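Local atomic coordinates of cellulose 1,4-beta-cellobiosidase (PDB entry 3ZQX), a protein that probably binds cellulose as the family 3b carbohydrate-binding module of a cellulosomal cellobiohydrolase, and carries a bound calcium ion. Residues L40-T45 and H109-D114; V3-L8 and G21-V26. The protein carries 1 engineered substitution. All coordinates share one frame; numbering follows the deposited sequence.

Y42 and L40 of interaction 1 pack on F23 and Y7 of interaction 2, joining a calcium site to a hairpin through the core of the beta sandwich. Interaction 1 gathers the loops after strands 38-43 and 109-110 round the calcium ion; interaction 2 zips strand 3-9 to strand 15-27. Their centres lie about 16 Å apart, and the side chain of Y7 is about 12 Å from the ion. The link is apolar: Y42 CB meets F23 CZ at 3.8 Å, Y42 CE2 meets Y7 CE1 at 3.9 Å, and L40 CD2 packs on F23 CE2. The module thus illustrates how loops and sheet can share one core. Both contacts also reach one sheet, in which strands 109-110 and 15-27 are neighbours.

Interaction 1. Residues L40-T45 and H109-D114; sequences LRYYFT and HDQSND. With CA (calcium ion), chain B.
With a chi1 of 49°, T45 holds OG1 between its own backbone N and carbonyl carbon, facing N113; the chi1 of 60° in N113 turns its amide oxygen toward the same point, and the two side chains cross obliquely. Both oxygens bind the calcium ion. T45 grips it twice, through the carbonyl O at 2.4 Å and OG1 at 2.6 Å, while N113 OD1, D114 OD1, the D110 carbonyl and one water add four further ligands. E47 completes the site. Because T45 OG1 and N113 OD1 share the metal, their approach is one of co-ligands; the hydroxyl instead donates to the backbone O of N113 at 2.8 Å, from above the carbonyl plane. D114 OD1 does double duty, binding calcium and accepting from T45 N at 3.0 Å, with the N-H arriving 54° out of the carboxylate plane. Its carboxylate carbon CG rests against F44 CB at 3.4 Å.

The other oxygen, D114 OD2, accepts hydrogen bonds from the metal-bound water and from a second water, which bridges to Q111 OE1 and accepts from Y42 OH at 2.6 Å, the Q111 amide nitrogen being held by the backbone O of Q13. D110, a ligand through its carbonyl, accepts at OD1 from both N and OG of S112; the bond from N makes an Asx turn just before N113. T45 lies just past strand 38-43, which pairs with strands 78-83 and 130-134; strand 109-110 belongs to the facing sheet, where H109 and Q111 touch I19 of strand 15-27 and Y42 and F44 reach I101 of strand 97-103.

Interaction 2. Residues V3-L8 and G21-V26; sequences VKVQYL and GKFNIV
Q6 and N24 run alongside each other on one face of the sheet, their amide planes turned 60° apart. N24 ND2 donates to Q6 OE1 at 3.0 Å; the oxygen lies close to the plane of the N24 amide, whereas the donor stands 38° out of the Q6 carbonyl plane. N24 reaches this position with CG opposite its backbone N (chi1 -180°). Q93 also accepts from N24 ND2, and D126 takes the Q6 NE2 end.

On the same face, K4 runs its extended chain alongside V26, CE to CB 3.9 Å, before its amine pairs with D126. L8 CD1 likewise lies against K22 CG at 3.9 Å, leaving the K22 amine to E96. The other face carries V5, Y7, F23 and I25. There F23 CE1 comes to the edge of the Y7 ring, 4.3 Å from CD1. Hydrogen-bonded antiparallel pairs K4-V26, Q6-N24 and L8-K22 alternate with the non-hydrogen-bonded pairs V5-I25 and Y7-F23.

Strands 125-126 and 97-103 flank this hairpin in its sheet, and the V5-Y7-F23-I25 face turns into the sandwich, where the F23 ring stacks with F99, Y7 with Y127, and V5 packs on V130 and L132 of strand 130-134.

Interaction 1. Residues L40-T45 and H109-D114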
loop_
_atom_site.group_PDB
_atom_site.type_symbol
_atom_site.label_atom_id
_atom_site.label_comp_id
_atom_site.label_asym_id
_atom_site.label_seq_id
_atom_site.Cartn_x
_atom_site.Cartn_y
_atom_site.Cartn_z
ATOM N N LEU A 40 3.195 -3.582 -4.624
ATOM C CA LEU A 40 2.296 -3.553 -3.471
ATOM C C LEU A 40 0.930 -3.024 -3.903
ATOM O O LEU A 40 0.857 -2.083 -4.697
ATOM C CB LEU A 40 2.891 -2.650 -2.382
ATOM C CG LEU A 40 2.066 -2.388 -1.115
ATOM C CD1 LEU A 40 2.966 -2.097 0.086
ATOM C CD2 LEU A 40 1.069 -1.261 -1.313
ATOM N N ARG A 41 -0.151 -3.620 -3.389
ATOM C CA ARG A 41 -1.492 -3.096 -3.666
ATOM C C ARG A 41 -2.325 -2.925 -2.404
ATOM O O ARG A 41 -2.406 -3.826 -1.560
ATOM C CB ARG A 41 -2.240 -3.977 -4.673
ATOM C CG ARG A 41 -1.581 -3.971 -6.036
ATOM C CD ARG A 41 -2.285 -4.864 -7.048
ATOM N NE ARG A 41 -1.613 -4.720 -8.340
ATOM C CZ ARG A 41 -1.830 -5.486 -9.401
ATOM N NH1 ARG A 41 -2.689 -6.489 -9.336
ATOM N NH2 ARG A 41 -1.166 -5.251 -10.527
ATOM N N TYR A 42 -2.925 -1.739 -2.298
ATOM C CA TYR A 42 -3.879 -1.385 -1.255
ATOM C C TYR A 42 -5.234 -1.186 -1.923
ATOM O O TYR A 42 -5.389 -0.314 -2.780
ATOM C CB TYR A 42 -3.430 -0.089 -0.548
ATOM C CG TYR A 42 -4.416 0.434 0.487
ATOM C CD1 TYR A 42 -5.481 1.243 0.118
ATOM C CD2 TYR A 42 -4.279 0.107 1.834
ATOM C CE1 TYR A 42 -6.384 1.713 1.062
ATOM C CE2 TYR A 42 -5.178 0.561 2.779
ATOM C CZ TYR A 42 -6.229 1.367 2.396
ATOM O OH TYR A 42 -7.108 1.802 3.364
ATOM N N TYR A 43 -6.198 -2.020 -1.543
ATOM C CA TYR A 43 -7.484 -2.111 -2.233
ATOM C C TYR A 43 -8.516 -1.173 -1.639
ATOM O O TYR A 43 -8.754 -1.182 -0.430
ATOM C CB TYR A 43 -7.988 -3.562 -2.197
ATOM C CG TYR A 43 -7.022 -4.500 -2.877
ATOM C CD1 TYR A 43 -7.062 -4.680 -4.250
ATOM C CD2 TYR A 43 -6.020 -5.153 -2.156
ATOM C CE1 TYR A 43 -6.153 -5.509 -4.892
ATOM C CE2 TYR A 43 -5.105 -5.983 -2.784
ATOM C CZ TYR A 43 -5.178 -6.160 -4.148
ATOM O OH TYR A 43 -4.254 -6.979 -4.753
ATOM N N PHE A 44 -9.114 -0.347 -2.493
ATOM C CA PHE A 44 -10.161 0.554 -2.063
ATOM C C PHE A 44 -11.071 0.841 -3.234
ATOM O O PHE A 44 -10.639 0.803 -4.388
ATOM C CB PHE A 44 -9.568 1.857 -1.488
ATOM C CG PHE A 44 -9.004 2.805 -2.521
ATOM C CD1 PHE A 44 -7.739 2.621 -3.061
ATOM C CD2 PHE A 44 -9.746 3.902 -2.934
ATOM C CE1 PHE A 44 -7.228 3.511 -3.995
ATOM C CE2 PHE A 44 -9.246 4.800 -3.876
ATOM C CZ PHE A 44 -7.972 4.610 -4.393
ATOM N N THR A 45 -12.324 1.143 -2.927
ATOM C CA THR A 45 -13.296 1.480 -3.952
ATOM C C THR A 45 -13.333 2.985 -4.137
ATOM O O THR A 45 -13.426 3.744 -3.165
ATOM C CB THR A 45 -14.694 0.990 -3.570
ATOM O OG1 THR A 45 -14.974 1.394 -2.230
ATOM C CG2 THR A 45 -14.788 -0.531 -3.680
ATOM N N HIS A 109 -13.742 10.440 0.218
ATOM C CA HIS A 109 -13.847 8.991 0.189
ATOM C C HIS A 109 -14.907 8.490 1.153
ATOM O O HIS A 109 -15.203 9.137 2.159
ATOM C CB HIS A 109 -12.567 8.340 0.707
ATOM C CG HIS A 109 -11.336 8.633 -0.081
ATOM N ND1 HIS A 109 -11.024 7.974 -1.249
ATOM C CD2 HIS A 109 -10.293 9.453 0.185
ATOM C CE1 HIS A 109 -9.850 8.395 -1.685
ATOM N NE2 HIS A 109 -9.383 9.291 -0.830
ATOM N N ASP A 110 -15.428 7.301 0.862
ATOM C CA ASP A 110 -16.084 6.458 1.860
ATOM C C ASP A 110 -15.139 5.287 2.089
ATOM O O ASP A 110 -14.942 4.466 1.204
ATOM C CB ASP A 110 -17.420 5.963 1.307
ATOM C CG ASP A 110 -18.151 5.032 2.255
ATOM O OD1 ASP A 110 -17.608 4.660 3.310
ATOM O OD2 ASP A 110 -19.295 4.656 1.918
ATOM N N GLN A 111 -14.530 5.216 3.263
ATOM C CA GLN A 111 -13.584 4.139 3.530
ATOM C C GLN A 111 -14.261 2.846 3.956
ATOM O O GLN A 111 -13.618 1.798 3.969
ATOM C CB GLN A 111 -12.578 4.539 4.611
ATOM C CG GLN A 111 -11.752 5.756 4.282
ATOM C CD GLN A 111 -10.495 5.817 5.117
ATOM O OE1 GLN A 111 -9.464 5.258 4.739
ATOM N NE2 GLN A 111 -10.570 6.481 6.265
ATOM N N SER A 112 -15.546 2.908 4.294
ATOM C CA SER A 112 -16.216 1.735 4.861
ATOM C C SER A 112 -16.377 0.588 3.879
ATOM O O SER A 112 -16.592 -0.517 4.275
ATOM C CB SER A 112 -17.570 2.116 5.505
ATOM O OG SER A 112 -18.501 2.435 4.531
ATOM N N ASN A 113 -16.273 0.911 2.602
ATOM C CA ASN A 113 -16.360 -0.067 1.554
ATOM C C ASN A 113 -15.012 -0.330 0.855
ATOM O O ASN A 113 -14.970 -0.680 -0.314
ATOM C CB ASN A 113 -17.440 0.323 0.540
ATOM C CG ASN A 113 -17.165 1.625 -0.104
ATOM O OD1 ASN A 113 -16.129 2.212 0.142
ATOM N ND2 ASN A 113 -18.059 2.084 -0.977
ATOM N N ASP A 114 -13.931 -0.139 1.619
ATOM C CA ASP A 114 -12.575 -0.358 1.110
ATOM C C ASP A 114 -12.006 -1.628 1.747
ATOM O O ASP A 114 -11.884 -1.724 2.954
ATOM C CB ASP A 114 -11.661 0.796 1.463
ATOM C CG ASP A 114 -12.041 2.075 0.762
ATOM O OD1 ASP A 114 -12.876 2.043 -0.162
ATOM O OD2 ASP A 114 -11.475 3.132 1.107
HETATM CA CA CA B . -14.495 3.610 -1.001
HETATM O O HOH W 1 -9.311 3.153 2.841
HETATM O O HOH W 2 -13.077 7.164 -2.932
HETATM O O HOH W 3 -12.499 5.053 -0.475
#

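Interaction 2. Residues V3-L8 and G21-V26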
loop_
_atom_site.group_PDB
_atom_site.type_symbol
_atom_site.label_atom_id
_atom_site.label_comp_id
_atom_site.label_asym_id
_atom_site.label_seq_id
_atom_site.Cartn_x
_atom_site.Cartn_y
_atom_site.Cartn_z
ATOM N N VAL A 3 9.028 -11.650 1.362
ATOM C CA VAL A 3 8.584 -10.333 1.784
ATOM C C VAL A 3 7.141 -10.335 2.308
ATOM O O VAL A 3 6.292 -11.107 1.847
ATOM C CB VAL A 3 8.748 -9.297 0.649
ATOM C CG1 VAL A 3 10.211 -8.871 0.519
ATOM C CG2 VAL A 3 8.216 -9.856 -0.675
ATOM N N LYS A 4 6.883 -9.473 3.285
ATOM C CA LYS A 4 5.547 -9.280 3.844
ATOM C C LYS A 4 5.283 -7.793 4.047
ATOM O O LYS A 4 6.212 -6.980 4.000
ATOM C CB LYS A 4 5.397 -10.011 5.182
ATOM C CG LYS A 4 6.266 -9.449 6.304
ATOM C CD LYS A 4 6.062 -10.208 7.608
ATOM C CE LYS A 4 6.900 -9.609 8.725
ATOM N NZ LYS A 4 6.756 -10.344 10.022
ATOM N N VAL A 5 4.018 -7.443 4.284
ATOM C CA VAL A 5 3.617 -6.073 4.569
ATOM C C VAL A 5 3.065 -5.957 5.964
ATOM O O VAL A 5 2.247 -6.779 6.386
ATOM C CB VAL A 5 2.501 -5.592 3.609
ATOM C CG1 VAL A 5 2.016 -4.198 3.997
ATOM C CG2 VAL A 5 2.985 -5.619 2.176
ATOM N N GLN A 6 3.502 -4.910 6.655
ATOM C CA GLN A 6 2.836 -4.445 7.860
ATOM C C GLN A 6 2.116 -3.143 7.549
ATOM O O GLN A 6 2.532 -2.376 6.672
ATOM C CB GLN A 6 3.833 -4.202 8.982
ATOM C CG GLN A 6 4.733 -5.375 9.234
ATOM C CD GLN A 6 5.576 -5.169 10.458
ATOM O OE1 GLN A 6 6.195 -4.116 10.633
ATOM N NE2 GLN A 6 5.583 -6.163 11.339
ATOM N N TYR A 7 1.020 -2.905 8.262
ATOM C CA TYR A 7 0.153 -1.758 8.040
ATOM C C TYR A 7 -0.259 -1.162 9.365
ATOM O O TYR A 7 -0.352 -1.859 10.375
ATOM C CB TYR A 7 -1.097 -2.236 7.305
ATOM C CG TYR A 7 -2.351 -1.372 7.324
ATOM C CD1 TYR A 7 -2.535 -0.349 6.408
ATOM C CD2 TYR A 7 -3.391 -1.642 8.209
ATOM C CE1 TYR A 7 -3.704 0.403 6.391
ATOM C CE2 TYR A 7 -4.559 -0.893 8.201
ATOM C CZ TYR A 7 -4.719 0.120 7.282
ATOM O OH TYR A 7 -5.896 0.842 7.283
ATOM N N LEU A 8 -0.511 0.139 9.337
ATOM C CA LEU A 8 -1.299 0.794 10.365
ATOM C C LEU A 8 -2.137 1.882 9.707
ATOM O O LEU A 8 -1.791 2.407 8.640
ATOM C CB LEU A 8 -0.430 1.351 11.497
ATOM C CG LEU A 8 0.542 2.492 11.187
ATOM C CD1 LEU A 8 -0.156 3.839 11.201
ATOM C CD2 LEU A 8 1.696 2.486 12.180
ATOM N N GLY A 21 -2.354 6.157 6.089
ATOM C CA GLY A 21 -1.808 5.125 6.938
ATOM C C GLY A 21 -0.337 4.969 6.649
ATOM O O GLY A 21 0.292 5.882 6.101
ATOM N N LYS A 22 0.227 3.843 7.067
ATOM C CA LYS A 22 1.609 3.530 6.754
ATOM C C LYS A 22 1.734 2.073 6.378
ATOM O O LYS A 22 0.987 1.228 6.873
ATOM C CB LYS A 22 2.536 3.810 7.942
ATOM C CG LYS A 22 2.416 5.205 8.539
ATOM C CD LYS A 22 3.459 5.445 9.623
ATOM C CE LYS A 22 3.305 6.827 10.233
ATOM N NZ LYS A 22 4.419 7.129 11.177
ATOM N N PHE A 23 2.713 1.796 5.520
ATOM C CA PHE A 23 3.131 0.436 5.205
ATOM C C PHE A 23 4.564 0.224 5.683
ATOM O O PHE A 23 5.302 1.177 5.922
ATOM C CB PHE A 23 3.141 0.158 3.693
ATOM C CG PHE A 23 1.863 0.499 2.981
ATOM C CD1 PHE A 23 0.665 -0.094 3.336
ATOM C CD2 PHE A 23 1.868 1.391 1.921
ATOM C CE1 PHE A 23 -0.511 0.220 2.656
ATOM C CE2 PHE A 23 0.705 1.707 1.242
ATOM C CZ PHE A 23 -0.483 1.116 1.609
ATOM N N ASN A 24 4.942 -1.035 5.858
ATOM C CA ASN A 24 6.337 -1.399 6.045
ATOM C C ASN A 24 6.530 -2.712 5.318
ATOM O O ASN A 24 5.808 -3.665 5.606
ATOM C CB ASN A 24 6.621 -1.552 7.543
ATOM C CG ASN A 24 8.054 -1.923 7.845
ATOM O OD1 ASN A 24 8.974 -1.573 7.099
ATOM N ND2 ASN A 24 8.255 -2.642 8.949
ATOM N N ILE A 25 7.498 -2.786 4.407
ATOM C CA ILE A 25 7.773 -4.033 3.708
ATOM C C ILE A 25 8.981 -4.685 4.355
ATOM O O ILE A 25 10.053 -4.091 4.418
ATOM C CB ILE A 25 8.016 -3.817 2.203
ATOM C CG1 ILE A 25 6.755 -3.241 1.548
ATOM C CG2 ILE A 25 8.425 -5.132 1.542
ATOM C CD1 ILE A 25 6.966 -2.782 0.124
ATOM N N VAL A 26 8.792 -5.905 4.849
ATOM C CA VAL A 26 9.826 -6.606 5.604
ATOM C C VAL A 26 10.254 -7.834 4.822
ATOM O O VAL A 26 9.408 -8.622 4.403
ATOM C CB VAL A 26 9.297 -7.036 6.987
ATOM C CG1 VAL A 26 10.392 -7.729 7.773
ATOM C CG2 VAL A 26 8.762 -5.831 7.762
#